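Local coordinates for beta-lactamase (Sphaerobacter thermophilus, PDB 4EWF), which probably hydrolyses beta-lactams to substituted beta-amino acids, as a member of the class A beta-lactamase family, at residues I230-T243 / I256-L269. Sequence-based numbering, arbitrary orientation.
Sequences ITTPAGTLVVAVFT and IGDITRAALQATGL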
loop_
_atom_site.group_PDB
_atom_site.type_symbol
_atom_site.label_atom_id
_atom_site.label_comp_id
_atom_site.label_asym_id
_atom_site.label_seq_id
_atom_site.Cartn_x
_atom_site.Cartn_y
_atom_site.Cartn_z
ATOM N N ILE A 230 -1.221 -6.054 -9.957
ATOM C CA ILE A 230 -1.654 -7.372 -10.398
ATOM C C ILE A 230 -0.908 -7.731 -11.677
ATOM O O ILE A 230 -0.912 -6.968 -12.646
ATOM C CB ILE A 230 -3.168 -7.426 -10.633
ATOM C CG1 ILE A 230 -3.913 -7.142 -9.328
ATOM C CG2 ILE A 230 -3.573 -8.785 -11.178
ATOM C CD1 ILE A 230 -5.354 -6.806 -9.539
ATOM N N THR A 231 -0.265 -8.895 -11.675
ATOM C CA THR A 231 0.528 -9.329 -12.815
ATOM C C THR A 231 -0.047 -10.612 -13.404
ATOM O O THR A 231 -0.292 -11.577 -12.680
ATOM C CB THR A 231 1.999 -9.578 -12.409
ATOM O OG1 THR A 231 2.626 -8.334 -12.094
ATOM C CG2 THR A 231 2.771 -10.238 -13.543
ATOM N N THR A 232 -0.295 -10.604 -14.711
ATOM C CA THR A 232 -0.621 -11.828 -15.444
ATOM C C THR A 232 0.381 -11.974 -16.590
ATOM O O THR A 232 1.168 -11.059 -16.848
ATOM C CB THR A 232 -2.051 -11.797 -16.026
ATOM O OG1 THR A 232 -2.048 -11.093 -17.276
ATOM C CG2 THR A 232 -3.013 -11.125 -15.072
ATOM N N PRO A 233 0.365 -13.126 -17.287
ATOM C CA PRO A 233 1.284 -13.280 -18.425
ATOM C C PRO A 233 1.101 -12.189 -19.490
ATOM O O PRO A 233 2.020 -11.909 -20.261
ATOM C CB PRO A 233 0.924 -14.662 -18.990
ATOM C CG PRO A 233 -0.416 -15.002 -18.400
ATOM C CD PRO A 233 -0.463 -14.324 -17.070
ATOM N N ALA A 234 -0.075 -11.574 -19.512
ATOM C CA ALA A 234 -0.391 -10.521 -20.473
ATOM C C ALA A 234 0.120 -9.128 -20.061
ATOM O O ALA A 234 0.114 -8.202 -20.878
ATOM C CB ALA A 234 -1.890 -10.474 -20.707
ATOM N N GLY A 235 0.546 -8.976 -18.803
ATOM C CA GLY A 235 1.071 -7.701 -18.326
ATOM C C GLY A 235 0.669 -7.364 -16.896
ATOM O O GLY A 235 0.010 -8.162 -16.221
ATOM N N THR A 236 1.058 -6.176 -16.433
ATOM C CA THR A 236 0.828 -5.789 -15.039
ATOM C C THR A 236 -0.030 -4.537 -14.903
ATOM O O THR A 236 0.200 -3.539 -15.581
ATOM C CB THR A 236 2.162 -5.558 -14.293
ATOM O OG1 THR A 236 2.889 -6.787 -14.237
ATOM C CG2 THR A 236 1.907 -5.070 -12.864
ATOM N N LEU A 237 -1.015 -4.605 -14.013
ATOM C CA LEU A 237 -1.865 -3.478 -13.699
ATOM C C LEU A 237 -1.399 -2.813 -12.395
ATOM O O LEU A 237 -1.248 -3.484 -11.373
ATOM C CB LEU A 237 -3.304 -3.970 -13.518
ATOM C CG LEU A 237 -4.339 -2.871 -13.301
ATOM C CD1 LEU A 237 -4.597 -2.185 -14.637
ATOM C CD2 LEU A 237 -5.623 -3.448 -12.741
ATOM N N VAL A 238 -1.175 -1.502 -12.414
ATOM C CA VAL A 238 -0.874 -0.801 -11.157
ATOM C C VAL A 238 -2.139 -0.145 -10.620
ATOM O O VAL A 238 -2.839 0.540 -11.352
ATOM C CB VAL A 238 0.226 0.266 -11.339
ATOM C CG1 VAL A 238 0.418 1.064 -10.063
ATOM C CG2 VAL A 238 1.539 -0.393 -11.777
ATOM N N VAL A 239 -2.422 -0.352 -9.336
ATOM C CA VAL A 239 -3.656 0.135 -8.736
ATOM C C VAL A 239 -3.420 0.868 -7.410
ATOM O O VAL A 239 -2.940 0.287 -6.446
ATOM C CB VAL A 239 -4.639 -1.032 -8.489
ATOM C CG1 VAL A 239 -5.910 -0.527 -7.770
ATOM C CG2 VAL A 239 -4.965 -1.722 -9.811
ATOM N N ALA A 240 -3.762 2.146 -7.371
ATOM C CA ALA A 240 -3.704 2.901 -6.122
ATOM C C ALA A 240 -5.072 3.545 -5.875
ATOM O O ALA A 240 -5.462 4.490 -6.559
ATOM C CB ALA A 240 -2.589 3.960 -6.186
ATOM N N VAL A 241 -5.826 2.994 -4.934
ATOM C CA VAL A 241 -7.157 3.513 -4.648
ATOM C C VAL A 241 -7.260 3.909 -3.190
ATOM O O VAL A 241 -6.925 3.128 -2.305
ATOM C CB VAL A 241 -8.239 2.468 -4.971
ATOM C CG1 VAL A 241 -9.630 2.987 -4.609
ATOM C CG2 VAL A 241 -8.165 2.111 -6.452
ATOM N N PHE A 242 -7.688 5.148 -2.957
ATOM C CA PHE A 242 -7.938 5.663 -1.620
ATOM C C PHE A 242 -9.411 5.977 -1.489
ATOM O O PHE A 242 -10.013 6.517 -2.418
ATOM C CB PHE A 242 -7.081 6.917 -1.370
ATOM C CG PHE A 242 -5.610 6.604 -1.272
ATOM C CD1 PHE A 242 -4.976 6.574 -0.040
ATOM C CD2 PHE A 242 -4.883 6.269 -2.406
ATOM C CE1 PHE A 242 -3.617 6.261 0.063
ATOM C CE2 PHE A 242 -3.517 5.948 -2.317
ATOM C CZ PHE A 242 -2.889 5.940 -1.070
ATOM N N THR A 243 -10.012 5.628 -0.351
ATOM C CA THR A 243 -11.411 5.997 -0.157
ATOM C C THR A 243 -11.615 6.606 1.222
ATOM O O THR A 243 -10.963 6.230 2.194
ATOM C CB THR A 243 -12.423 4.828 -0.353
ATOM O OG1 THR A 243 -12.513 4.042 0.847
ATOM C CG2 THR A 243 -12.058 3.938 -1.547
ATOM N N ILE A 256 -13.250 -0.800 -3.636
ATOM C CA ILE A 256 -11.933 -1.059 -4.190
ATOM C C ILE A 256 -11.940 -2.327 -5.046
ATOM O O ILE A 256 -11.389 -2.333 -6.139
ATOM C CB ILE A 256 -10.842 -1.139 -3.098
ATOM C CG1 ILE A 256 -10.779 0.201 -2.346
ATOM C CG2 ILE A 256 -9.490 -1.449 -3.740
ATOM C CD1 ILE A 256 -9.892 0.217 -1.094
ATOM N N GLY A 257 -12.568 -3.392 -4.557
ATOM C CA GLY A 257 -12.677 -4.622 -5.336
ATOM C C GLY A 257 -13.368 -4.402 -6.683
ATOM O O GLY A 257 -12.904 -4.898 -7.719
ATOM N N ASP A 258 -14.468 -3.648 -6.675
ATOM C CA ASP A 258 -15.241 -3.380 -7.908
ATOM C C ASP A 258 -14.475 -2.505 -8.904
ATOM O O ASP A 258 -14.515 -2.710 -10.121
ATOM C CB ASP A 258 -16.577 -2.698 -7.574
ATOM C CG ASP A 258 -17.588 -3.655 -6.941
ATOM O OD1 ASP A 258 -17.409 -4.886 -7.058
ATOM O OD2 ASP A 258 -18.569 -3.173 -6.332
ATOM N N ILE A 259 -13.813 -1.487 -8.385
ATOM C CA ILE A 259 -13.010 -0.618 -9.242
ATOM C C ILE A 259 -11.872 -1.423 -9.900
ATOM O O ILE A 259 -11.619 -1.307 -11.108
ATOM C CB ILE A 259 -12.451 0.550 -8.409
ATOM C CG1 ILE A 259 -13.582 1.531 -8.074
ATOM C CG2 ILE A 259 -11.312 1.250 -9.149
ATOM C CD1 ILE A 259 -13.209 2.533 -6.942
ATOM N N THR A 260 -11.194 -2.246 -9.093
ATOM C CA THR A 260 -10.104 -3.099 -9.565
ATOM C C THR A 260 -10.588 -4.119 -10.616
ATOM O O THR A 260 -9.989 -4.302 -11.684
ATOM C CB THR A 260 -9.419 -3.831 -8.355
ATOM O OG1 THR A 260 -8.863 -2.867 -7.457
ATOM C CG2 THR A 260 -8.319 -4.776 -8.827
ATOM N N ARG A 261 -11.710 -4.758 -10.336
ATOM C CA ARG A 261 -12.259 -5.700 -11.291
ATOM C C ARG A 261 -12.558 -5.034 -12.639
ATOM O O ARG A 261 -12.245 -5.589 -13.701
ATOM C CB ARG A 261 -13.526 -6.337 -10.736
ATOM C CG ARG A 261 -14.065 -7.419 -11.634
ATOM C CD ARG A 261 -15.547 -7.263 -11.844
ATOM N NE ARG A 261 -16.317 -8.137 -10.979
ATOM C CZ ARG A 261 -17.249 -7.715 -10.129
ATOM N NH1 ARG A 261 -17.916 -8.588 -9.380
ATOM N NH2 ARG A 261 -17.520 -6.420 -10.032
ATOM N N ALA A 262 -13.194 -3.865 -12.586
ATOM C CA ALA A 262 -13.556 -3.148 -13.793
ATOM C C ALA A 262 -12.289 -2.761 -14.549
ATOM O O ALA A 262 -12.277 -2.740 -15.764
ATOM C CB ALA A 262 -14.372 -1.897 -13.446
ATOM N N ALA A 263 -11.223 -2.446 -13.815
ATOM C CA ALA A 263 -9.956 -2.078 -14.449
ATOM C C ALA A 263 -9.296 -3.280 -15.132
ATOM O O ALA A 263 -8.738 -3.159 -16.233
ATOM C CB ALA A 263 -9.005 -1.432 -13.421
ATOM N N LEU A 264 -9.391 -4.448 -14.497
ATOM C CA LEU A 264 -8.852 -5.674 -15.081
ATOM C C LEU A 264 -9.571 -6.012 -16.392
ATOM O O LEU A 264 -8.937 -6.391 -17.384
ATOM C CB LEU A 264 -8.945 -6.845 -14.090
ATOM C CG LEU A 264 -7.966 -6.858 -12.897
ATOM C CD1 LEU A 264 -8.430 -7.849 -11.825
ATOM C CD2 LEU A 264 -6.532 -7.193 -13.328
ATOM N N GLN A 265 -10.891 -5.875 -16.390
ATOM C CA GLN A 265 -11.675 -6.071 -17.614
ATOM C C GLN A 265 -11.335 -5.026 -18.681
ATOM O O GLN A 265 -11.154 -5.357 -19.854
ATOM C CB GLN A 265 -13.176 -6.039 -17.297
ATOM C CG GLN A 265 -13.658 -7.208 -16.418
ATOM C CD GLN A 265 -15.065 -6.989 -15.871
ATOM O OE1 GLN A 265 -15.652 -5.921 -16.046
ATOM N NE2 GLN A 265 -15.603 -7.997 -15.201
ATOM N N ALA A 266 -11.238 -3.758 -18.276
ATOM C CA ALA A 266 -11.007 -2.680 -19.248
ATOM C C ALA A 266 -9.680 -2.853 -20.011
ATOM O O ALA A 266 -9.596 -2.556 -21.199
ATOM C CB ALA A 266 -11.062 -1.299 -18.562
ATOM N N THR A 267 -8.657 -3.345 -19.319
ATOM C CA THR A 267 -7.320 -3.460 -19.893
ATOM C C THR A 267 -7.083 -4.817 -20.545
ATOM O O THR A 267 -6.009 -5.064 -21.092
ATOM C CB THR A 267 -6.233 -3.233 -18.811
ATOM O OG1 THR A 267 -6.393 -4.201 -17.768
ATOM C CG2 THR A 267 -6.374 -1.862 -18.215
ATOM N N GLY A 268 -8.083 -5.696 -20.484
ATOM C CA GLY A 268 -7.988 -7.002 -21.114
ATOM C C GLY A 268 -7.146 -8.009 -20.354
ATOM O O GLY A 268 -6.730 -9.034 -20.908
ATOM N N LEU A 269 -6.899 -7.726 -19.079
ATOM C CA LEU A 269 -6.145 -8.639 -18.228
ATOM C C LEU A 269 -6.986 -9.835 -17.770
ATOM O O LEU A 269 -6.452 -10.913 -17.513
ATOM C CB LEU A 269 -5.562 -7.890 -17.015
ATOM C CG LEU A 269 -4.076 -7.503 -17.091
ATOM C CD1 LEU A 269 -3.569 -7.442 -18.512
ATOM C CD2 LEU A 269 -3.772 -6.198 -16.365
#
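V239 CG1 rests 3.8 Å from T260 OG1, a hydroxyl tied down on its own helix by the flat carbonyl group of I256. T260 OG1 sits above that plane, 37° out of it, 2.9 Å from I256 O, while T260 N approaches the same oxygen from the opposite face. With its hydroxyl so bonded, T260 also turns its methyl to the strands: T260 CG2 lies 3.7 Å from I230 CD1. The axes of strand 235-243 and helix segment 256-266 approach to 9.8 Å and run nearly antiparallel, 151° apart. In the class A beta-lactamase sandwich, the C-terminal helix 249-266 lies along the five-stranded sheet. Strand alternation divides the layers: L237, V239 and V241 face this helix, whereas V238 and F242 pack against helix 164-175. In L237, chi1 of -175° carries CG toward the helix, and chi2 then turns L237 CD2 to 3.9 Å from L264 CD2 and also against A263 CB. The V241 and I256 side chains lie alongside with reversed directions, CG1 against CG1. Past the Schellman motif at G268, L269 brings CD2 to 3.6 Å from L237 CB, and its CD1 reaches A234 CB in the T232-G235 type I turn, where T232 OG1 accepts from A234 N in an ST turn.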